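Local coordinates for protein citrate synthase (PDB 2P2W) that probably catalyses the condensation of oxaloacetate with acetyl-CoA to citrate, feeding the tricarboxylic acid cycle, at residues N150-K162 against E309-F321. Sequence-based numbering, arbitrary orientation.
Sequences NFYYMMFGERNEK and ELGFPRNMFTALF
Phe-312 sits among Phe-151, Met-155 and Phe-156 of helix 147-156. Phe-156 turns its edge to one face of the Phe-312 ring, centroids 5.5 Å apart and planes at 61°. The planes of Phe-151 and Phe-312, only 15° apart, are offset so far that little of either ring covers the other; CE2 of Phe-151 is 3.5 Å from CE1 of Phe-312. CG of Phe-151 is anti to the backbone N (chi1 173°), which sends the ring out to Leu-320. Leu-320 CD2 comes to the ring edge, 3.4 Å from Phe-151 CE2. Met-316 SD lies at the same ring's edge, a Met-aromatic contact. The methyls of Met-155 and Met-316 meet tip to tip, CE to CE 3.9 Å. Phe-151, Phe-156 and Phe-312 form an aromatic cluster that joins helix 147-156 to the loop between helices 299-309 and 317-337 of the largely helical citrate synthase fold. Helix 110-133 also packs on it, Pro-123 touching Phe-151. With an alanine in place of Phe-312, a gap would probably open between Phe-151 and Phe-156, and the Met-155 methyl would lose a neighbour. Exposed Gly-311, in a Schellman motif, and partly exposed Lys-162 form the more open side. Here Lys-162 runs alongside buried Leu-310 in the opposite direction, its CB 3.8 Å from Leu-310 CD2.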
loop_
_atom_site.group_PDB
_atom_site.type_symbol
_atom_site.label_atom_id
_atom_site.label_comp_id
_atom_site.label_asym_id
_atom_site.label_seq_id
_atom_site.Cartn_x
_atom_site.Cartn_y
_atom_site.Cartn_z
ATOM N N ASN A 150 -9.483 14.364 -23.374
ATOM C CA ASN A 150 -10.693 14.146 -22.603
ATOM C C ASN A 150 -10.566 14.539 -21.140
ATOM O O ASN A 150 -11.521 15.043 -20.540
ATOM C CB ASN A 150 -11.123 12.688 -22.683
ATOM C CG ASN A 150 -12.374 12.427 -21.884
ATOM O OD1 ASN A 150 -13.461 12.898 -22.227
ATOM N ND2 ASN A 150 -12.234 11.648 -20.820
ATOM N N PHE A 151 -9.400 14.290 -20.554
ATOM C CA PHE A 151 -9.200 14.652 -19.159
ATOM C C PHE A 151 -9.333 16.162 -19.032
ATOM O O PHE A 151 -10.047 16.669 -18.167
ATOM C CB PHE A 151 -7.817 14.210 -18.677
ATOM C CG PHE A 151 -7.478 14.695 -17.296
ATOM C CD1 PHE A 151 -8.397 14.577 -16.259
ATOM C CD2 PHE A 151 -6.238 15.269 -17.031
ATOM C CE1 PHE A 151 -8.090 15.024 -14.973
ATOM C CE2 PHE A 151 -5.917 15.721 -15.747
ATOM C CZ PHE A 151 -6.847 15.597 -14.718
ATOM N N TYR A 152 -8.653 16.876 -19.919
ATOM C CA TYR A 152 -8.687 18.329 -19.900
ATOM C C TYR A 152 -10.113 18.842 -20.101
ATOM O O TYR A 152 -10.533 19.810 -19.463
ATOM C CB TYR A 152 -7.772 18.877 -20.991
ATOM C CG TYR A 152 -7.421 20.336 -20.819
ATOM C CD1 TYR A 152 -6.324 20.726 -20.050
ATOM C CD2 TYR A 152 -8.190 21.328 -21.424
ATOM C CE1 TYR A 152 -6.000 22.075 -19.893
ATOM C CE2 TYR A 152 -7.879 22.673 -21.274
ATOM C CZ TYR A 152 -6.785 23.041 -20.510
ATOM O OH TYR A 152 -6.477 24.375 -20.378
ATOM N N TYR A 153 -10.867 18.182 -20.974
ATOM C CA TYR A 153 -12.235 18.603 -21.240
ATOM C C TYR A 153 -13.188 18.322 -20.078
ATOM O O TYR A 153 -14.065 19.136 -19.788
ATOM C CB TYR A 153 -12.758 17.945 -22.524
ATOM C CG TYR A 153 -13.989 18.631 -23.071
ATOM C CD1 TYR A 153 -13.868 19.731 -23.923
ATOM C CD2 TYR A 153 -15.268 18.230 -22.692
ATOM C CE1 TYR A 153 -14.990 20.418 -24.380
ATOM C CE2 TYR A 153 -16.401 18.908 -23.144
ATOM C CZ TYR A 153 -16.252 20.004 -23.986
ATOM O OH TYR A 153 -17.358 20.696 -24.428
ATOM N N MET A 154 -13.027 17.179 -19.415
ATOM C CA MET A 154 -13.890 16.849 -18.283
ATOM C C MET A 154 -13.588 17.787 -17.120
ATOM O O MET A 154 -14.424 17.991 -16.238
ATOM C CB MET A 154 -13.682 15.403 -17.821
ATOM C CG MET A 154 -14.125 14.341 -18.818
ATOM S SD MET A 154 -14.050 12.690 -18.083
ATOM C CE MET A 154 -12.338 12.629 -17.513
ATOM N N MET A 155 -12.383 18.348 -17.125
ATOM C CA MET A 155 -11.960 19.271 -16.075
ATOM C C MET A 155 -12.455 20.690 -16.308
ATOM O O MET A 155 -13.088 21.288 -15.438
ATOM C CB MET A 155 -10.426 19.330 -15.989
ATOM C CG MET A 155 -9.761 18.243 -15.167
ATOM S SD MET A 155 -9.963 18.482 -13.398
ATOM C CE MET A 155 -8.861 19.917 -13.102
ATOM N N PHE A 156 -12.170 21.215 -17.495
ATOM C CA PHE A 156 -12.507 22.595 -17.824
ATOM C C PHE A 156 -13.542 22.843 -18.917
ATOM O O PHE A 156 -13.836 23.996 -19.229
ATOM C CB PHE A 156 -11.221 23.330 -18.186
ATOM C CG PHE A 156 -10.086 23.067 -17.236
ATOM C CD1 PHE A 156 -10.160 23.485 -15.912
ATOM C CD2 PHE A 156 -8.941 22.402 -17.667
ATOM C CE1 PHE A 156 -9.109 23.248 -15.030
ATOM C CE2 PHE A 156 -7.882 22.160 -16.790
ATOM C CZ PHE A 156 -7.968 22.584 -15.470
ATOM N N GLY A 157 -14.083 21.782 -19.504
ATOM C CA GLY A 157 -15.081 21.945 -20.549
ATOM C C GLY A 157 -14.591 22.676 -21.788
ATOM O O GLY A 157 -15.379 23.297 -22.502
ATOM N N GLU A 158 -13.292 22.603 -22.054
ATOM C CA GLU A 158 -12.719 23.261 -23.223
ATOM C C GLU A 158 -11.453 22.549 -23.692
ATOM O O GLU A 158 -10.862 21.760 -22.951
ATOM C CB GLU A 158 -12.409 24.727 -22.900
ATOM C CG GLU A 158 -11.498 24.918 -21.704
ATOM C CD GLU A 158 -11.441 26.361 -21.232
ATOM O OE1 GLU A 158 -12.136 27.213 -21.827
ATOM O OE2 GLU A 158 -10.705 26.641 -20.262
ATOM N N ARG A 159 -11.053 22.816 -24.931
ATOM C CA ARG A 159 -9.853 22.213 -25.492
ATOM C C ARG A 159 -8.836 23.282 -25.845
ATOM O O ARG A 159 -9.177 24.318 -26.417
ATOM C CB ARG A 159 -10.195 21.372 -26.721
ATOM C CG ARG A 159 -10.704 19.989 -26.359
ATOM C CD ARG A 159 -10.516 19.014 -27.501
ATOM N NE ARG A 159 -11.526 19.166 -28.541
ATOM C CZ ARG A 159 -11.470 18.547 -29.714
ATOM N NH1 ARG A 159 -10.451 17.744 -29.990
ATOM N NH2 ARG A 159 -12.436 18.718 -30.606
ATOM N N ASN A 160 -7.580 23.015 -25.505
ATOM C CA ASN A 160 -6.503 23.965 -25.732
ATOM C C ASN A 160 -5.215 23.271 -26.174
ATOM O O ASN A 160 -4.996 22.100 -25.874
ATOM C CB ASN A 160 -6.265 24.749 -24.436
ATOM C CG ASN A 160 -5.191 25.796 -24.573
ATOM O OD1 ASN A 160 -4.036 25.481 -24.846
ATOM N ND2 ASN A 160 -5.565 27.057 -24.385
ATOM N N GLU A 161 -4.369 24.010 -26.885
ATOM C CA GLU A 161 -3.094 23.494 -27.374
ATOM C C GLU A 161 -2.176 23.051 -26.234
ATOM O O GLU A 161 -1.302 22.203 -26.422
ATOM C CB GLU A 161 -2.391 24.569 -28.206
ATOM C CG GLU A 161 -1.040 24.153 -28.761
ATOM C CD GLU A 161 -0.251 25.329 -29.305
ATOM O OE1 GLU A 161 -0.336 26.428 -28.714
ATOM O OE2 GLU A 161 0.453 25.153 -30.323
ATOM N N LYS A 162 -2.378 23.633 -25.056
ATOM C CA LYS A 162 -1.578 23.306 -23.879
ATOM C C LYS A 162 -1.658 21.817 -23.556
ATOM O O LYS A 162 -0.815 21.276 -22.836
ATOM C CB LYS A 162 -2.062 24.127 -22.681
ATOM C CG LYS A 162 -1.447 25.521 -22.608
ATOM C CD LYS A 162 -2.432 26.559 -22.078
ATOM C CE LYS A 162 -3.353 25.991 -21.010
ATOM N NZ LYS A 162 -3.705 27.023 -19.990
ATOM N N GLU A 309 1.051 26.126 -13.905
ATOM C CA GLU A 309 0.820 27.025 -15.037
ATOM C C GLU A 309 -0.302 26.526 -15.952
ATOM O O GLU A 309 -0.927 27.297 -16.671
ATOM C CB GLU A 309 2.121 27.212 -15.837
ATOM C CG GLU A 309 3.259 27.900 -15.048
ATOM C CD GLU A 309 2.847 29.262 -14.507
ATOM O OE1 GLU A 309 2.043 29.940 -15.135
ATOM O OE2 GLU A 309 3.381 29.653 -13.468
ATOM N N LEU A 310 -0.537 25.191 -15.946
ATOM C CA LEU A 310 -1.609 24.643 -16.792
ATOM C C LEU A 310 -2.983 24.794 -16.131
ATOM O O LEU A 310 -4.011 24.429 -16.691
ATOM C CB LEU A 310 -1.347 23.164 -17.040
ATOM C CG LEU A 310 -0.193 22.885 -17.986
ATOM C CD1 LEU A 310 -0.051 21.372 -18.255
ATOM C CD2 LEU A 310 -0.368 23.560 -19.354
ATOM N N GLY A 311 -2.982 25.266 -14.864
ATOM C CA GLY A 311 -4.262 25.572 -14.200
ATOM C C GLY A 311 -4.806 24.439 -13.277
ATOM O O GLY A 311 -5.966 24.500 -12.888
ATOM N N PHE A 312 -4.002 23.441 -12.919
ATOM C CA PHE A 312 -4.477 22.377 -12.039
ATOM C C PHE A 312 -4.269 22.707 -10.563
ATOM O O PHE A 312 -3.306 23.382 -10.202
ATOM C CB PHE A 312 -3.766 21.057 -12.354
ATOM C CG PHE A 312 -4.137 20.473 -13.683
ATOM C CD1 PHE A 312 -5.228 19.621 -13.795
ATOM C CD2 PHE A 312 -3.418 20.797 -14.828
ATOM C CE1 PHE A 312 -5.605 19.098 -15.033
ATOM C CE2 PHE A 312 -3.787 20.278 -16.076
ATOM C CZ PHE A 312 -4.883 19.427 -16.174
ATOM N N PRO A 313 -5.181 22.236 -9.691
ATOM C CA PRO A 313 -5.090 22.478 -8.246
ATOM C C PRO A 313 -3.848 21.774 -7.698
ATOM O O PRO A 313 -3.539 20.655 -8.103
ATOM C CB PRO A 313 -6.369 21.844 -7.696
ATOM C CG PRO A 313 -7.197 21.223 -8.774
ATOM C CD PRO A 313 -6.393 21.466 -10.018
ATOM N N ARG A 314 -3.151 22.421 -6.773
ATOM C CA ARG A 314 -1.937 21.858 -6.189
ATOM C C ARG A 314 -2.154 20.489 -5.525
ATOM O O ARG A 314 -1.288 19.624 -5.533
ATOM C CB ARG A 314 -1.370 22.864 -5.186
ATOM C CG ARG A 314 -0.910 24.144 -5.885
ATOM C CD ARG A 314 -0.198 25.123 -4.946
ATOM N NE ARG A 314 0.327 26.251 -5.726
ATOM C CZ ARG A 314 1.014 27.208 -5.078
ATOM N NH1 ARG A 314 1.202 27.129 -3.772
ATOM N NH2 ARG A 314 1.525 28.233 -5.769
ATOM N N ASN A 315 -3.334 20.307 -4.901
ATOM C CA ASN A 315 -3.561 19.032 -4.222
ATOM C C ASN A 315 -3.966 17.908 -5.188
ATOM O O ASN A 315 -4.391 16.827 -4.793
ATOM C CB ASN A 315 -4.579 19.221 -3.086
ATOM C CG ASN A 315 -5.967 19.429 -3.633
ATOM O OD1 ASN A 315 -6.169 19.978 -4.711
ATOM N ND2 ASN A 315 -6.956 19.001 -2.830
ATOM N N MET A 316 -3.838 18.207 -6.507
ATOM C CA MET A 316 -4.036 17.175 -7.524
ATOM C C MET A 316 -2.718 16.790 -8.228
ATOM O O MET A 316 -2.660 15.855 -9.024
ATOM C CB MET A 316 -5.062 17.673 -8.561
ATOM C CG MET A 316 -5.517 16.558 -9.511
ATOM S SD MET A 316 -6.371 17.180 -10.967
ATOM C CE MET A 316 -7.948 17.566 -10.190
ATOM N N PHE A 317 -1.646 17.576 -7.944
ATOM C CA PHE A 317 -0.354 17.323 -8.609
ATOM C C PHE A 317 0.106 15.845 -8.465
ATOM O O PHE A 317 0.515 15.218 -9.430
ATOM C CB PHE A 317 0.710 18.242 -7.992
ATOM C CG PHE A 317 0.586 19.676 -8.447
ATOM C CD1 PHE A 317 -0.531 20.112 -9.154
ATOM C CD2 PHE A 317 1.582 20.583 -8.105
ATOM C CE1 PHE A 317 -0.643 21.455 -9.513
ATOM C CE2 PHE A 317 1.462 21.925 -8.466
ATOM C CZ PHE A 317 0.351 22.363 -9.169
ATOM N N THR A 318 0.050 15.291 -7.256
ATOM C CA THR A 318 0.477 13.909 -7.070
ATOM C C THR A 318 -0.462 12.957 -7.815
ATOM O O THR A 318 -0.032 11.922 -8.324
ATOM C CB THR A 318 0.518 13.518 -5.570
ATOM O OG1 THR A 318 1.386 14.412 -4.865
ATOM C CG2 THR A 318 1.058 12.103 -5.407
ATOM N N ALA A 319 -1.742 13.312 -7.887
ATOM C CA ALA A 319 -2.715 12.473 -8.585
ATOM C C ALA A 319 -2.455 12.513 -10.092
ATOM O O ALA A 319 -2.735 11.547 -10.804
ATOM C CB ALA A 319 -4.136 12.939 -8.276
ATOM N N LEU A 320 -1.926 13.634 -10.579
ATOM C CA LEU A 320 -1.611 13.761 -12.003
ATOM C C LEU A 320 -0.429 12.847 -12.309
ATOM O O LEU A 320 -0.358 12.232 -13.375
ATOM C CB LEU A 320 -1.258 15.209 -12.352
ATOM C CG LEU A 320 -2.436 16.188 -12.318
ATOM C CD1 LEU A 320 -1.911 17.615 -12.458
ATOM C CD2 LEU A 320 -3.423 15.858 -13.430
ATOM N N PHE A 321 0.501 12.777 -11.362
ATOM C CA PHE A 321 1.673 11.919 -11.476
ATOM C C PHE A 321 1.146 10.481 -11.567
ATOM O O PHE A 321 1.544 9.712 -12.447
ATOM C CB PHE A 321 2.541 12.093 -10.219
ATOM C CG PHE A 321 3.926 11.496 -10.319
ATOM C CD1 PHE A 321 4.195 10.417 -11.158
ATOM C CD2 PHE A 321 4.958 11.992 -9.519
ATOM C CE1 PHE A 321 5.467 9.841 -11.199
ATOM C CE2 PHE A 321 6.234 11.422 -9.553
ATOM C CZ PHE A 321 6.489 10.345 -10.393
#